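PDB 3EGE: putative methyltransferase from antibiotic biosynthesis pathway from Anabaena variabilis ATCC 29413, which probably acts as an S-adenosylmethionine-dependent methyltransferase, possibly in an antibiotic biosynthesis pathway. Local coordinates for residues A[182-185]-A[186-190]. Residues are numbered along the deposited sequence; the frame is centred on the assembly and turned at random.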
loop_
_atom_site.group_PDB
_atom_site.type_symbol
_atom_site.label_atom_id
_atom_site.label_comp_id
_atom_site.label_asym_id
_atom_site.label_seq_id
_atom_site.Cartn_x
_atom_site.Cartn_y
_atom_site.Cartn_z
ATOM N N HIS A 182 -2.453 -15.794 0.344
ATOM C CA HIS A 182 -3.579 -15.982 1.260
ATOM C C HIS A 182 -3.248 -15.703 2.728
ATOM O O HIS A 182 -4.174 -15.521 3.505
ATOM C CB HIS A 182 -4.130 -17.406 1.144
ATOM C CG HIS A 182 -3.223 -18.453 1.721
ATOM N ND1 HIS A 182 -3.376 -18.940 3.002
ATOM C CD2 HIS A 182 -2.128 -19.062 1.211
ATOM C CE1 HIS A 182 -2.427 -19.825 3.243
ATOM N NE2 HIS A 182 -1.652 -19.910 2.176
ATOM N N ASP A 183 -1.952 -15.652 3.091
ATOM C CA ASP A 183 -1.486 -15.500 4.490
ATOM C C ASP A 183 -0.611 -14.265 4.761
ATOM O O ASP A 183 0.342 -14.319 5.559
ATOM C CB ASP A 183 -0.809 -16.803 4.966
ATOM C CG ASP A 183 0.314 -17.267 4.058
ATOM O OD1 ASP A 183 0.533 -16.607 3.025
ATOM O OD2 ASP A 183 0.952 -18.314 4.354
ATOM N N LEU A 184 -0.961 -13.141 4.128
ATOM C CA LEU A 184 -0.256 -11.867 4.360
ATOM C C LEU A 184 -0.412 -11.397 5.816
ATOM O O LEU A 184 -1.510 -11.434 6.383
ATOM C CB LEU A 184 -0.756 -10.738 3.445
ATOM C CG LEU A 184 -0.355 -10.719 1.985
ATOM C CD1 LEU A 184 -1.198 -9.683 1.243
ATOM C CD2 LEU A 184 1.152 -10.415 1.825
ATOM N N SER A 185 0.707 -10.973 6.396
ATOM C CA SER A 185 0.756 -10.426 7.761
ATOM C C SER A 185 0.191 -8.994 7.813
ATOM O O SER A 185 -0.289 -8.544 8.844
ATOM C CB SER A 185 2.206 -10.431 8.270
ATOM O OG SER A 185 3.024 -9.587 7.475
ATOM N N ASP A 186 0.274 -8.305 6.678
ATOM C CA ASP A 186 -0.130 -6.920 6.515
ATOM C C ASP A 186 -1.607 -6.909 6.123
ATOM O O ASP A 186 -1.959 -7.130 4.957
ATOM C CB ASP A 186 0.776 -6.287 5.440
ATOM C CG ASP A 186 0.693 -4.776 5.386
ATOM O OD1 ASP A 186 -0.073 -4.126 6.115
ATOM O OD2 ASP A 186 1.435 -4.231 4.565
ATOM N N LEU A 187 -2.468 -6.622 7.104
ATOM C CA LEU A 187 -3.910 -6.692 6.923
ATOM C C LEU A 187 -4.506 -5.401 6.410
ATOM O O LEU A 187 -5.298 -4.743 7.084
ATOM C CB LEU A 187 -4.615 -7.192 8.204
ATOM C CG LEU A 187 -4.165 -8.570 8.757
ATOM C CD1 LEU A 187 -5.017 -8.981 10.007
ATOM C CD2 LEU A 187 -4.202 -9.661 7.676
ATOM N N PHE A 188 -4.101 -5.057 5.186
ATOM C CA PHE A 188 -4.721 -3.981 4.434
ATOM C C PHE A 188 -6.070 -4.516 3.867
ATOM O O PHE A 188 -6.375 -5.713 3.963
ATOM C CB PHE A 188 -3.805 -3.346 3.379
ATOM C CG PHE A 188 -3.131 -4.302 2.458
ATOM C CD1 PHE A 188 -3.787 -4.789 1.333
ATOM C CD2 PHE A 188 -1.796 -4.674 2.680
ATOM C CE1 PHE A 188 -3.126 -5.680 0.432
ATOM C CE2 PHE A 188 -1.125 -5.552 1.796
ATOM C CZ PHE A 188 -1.796 -6.051 0.672
ATOM N N ALA A 189 -6.861 -3.602 3.317
ATOM C CA ALA A 189 -8.259 -3.835 2.907
ATOM C C ALA A 189 -8.639 -5.252 2.391
ATOM O O ALA A 189 -9.439 -5.938 3.052
ATOM C CB ALA A 189 -8.704 -2.724 1.938
ATOM N N ALA A 190 -8.049 -5.688 1.271
ATOM C CA ALA A 190 -8.359 -7.009 0.676
ATOM C C ALA A 190 -7.412 -8.167 1.083
ATOM O O ALA A 190 -7.519 -9.261 0.526
ATOM C CB ALA A 190 -8.416 -6.899 -0.850
#
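Ser185 OG is held by two carbonyls of the N-terminal loop that leads into helix 20-30, bonded to Val17 O and more weakly to Pro18 O. Its first torsion (63°) places the hydroxyl between backbone N and carbonyl carbon, close to the next peptide: OG lies 3.1 Å from Asp186 N, but the angle is too poor for a hydrogen bond. Asp19 OD2 accepts a bond from Ser185 N, so the same loop grips the residue through its backbone as well. Asp186 carries the polar theme onward. With CG anti to the backbone N (chi1 -167°), its carboxylate swings away from residues 182-185, and OD1 forms a salt bridge with Arg16 NE while OD2 bonds Tyr48 OH. Two distinct partners, one on each oxygen, should restrict rotation of the group. The same OD2 lies at the edge of the Phe188 ring, in its plane, 3.8 Å from Phe188 CD2.

Between these residues the chain makes an inverse gamma turn centred on Leu187, closed by a weak bond of 3.0 Å from Phe188 N to Asp186 O. Beyond this kink the Phe188 ring lies beside Leu184, whose CD1 methyl approaches CZ at 3.7 Å from an oblique direction. On the other leucine, CD2 of Leu187 rests in van der Waals contact 3.5 Å from Leu184 O, a carbonyl whose hydrogen bond comes from Arg195 NH2.

The example illustrates how a loop without regular structure can be fixed by turn geometry and tertiary anchors together. It lies between strand 172-181 and helix 202-206, with Leu184 and Phe188 touching Arg21 and Ile22 of helix 20-30, respectively, while Tyr48 ties it to helix 47-53 of the Rossmann-like methyltransferase domain.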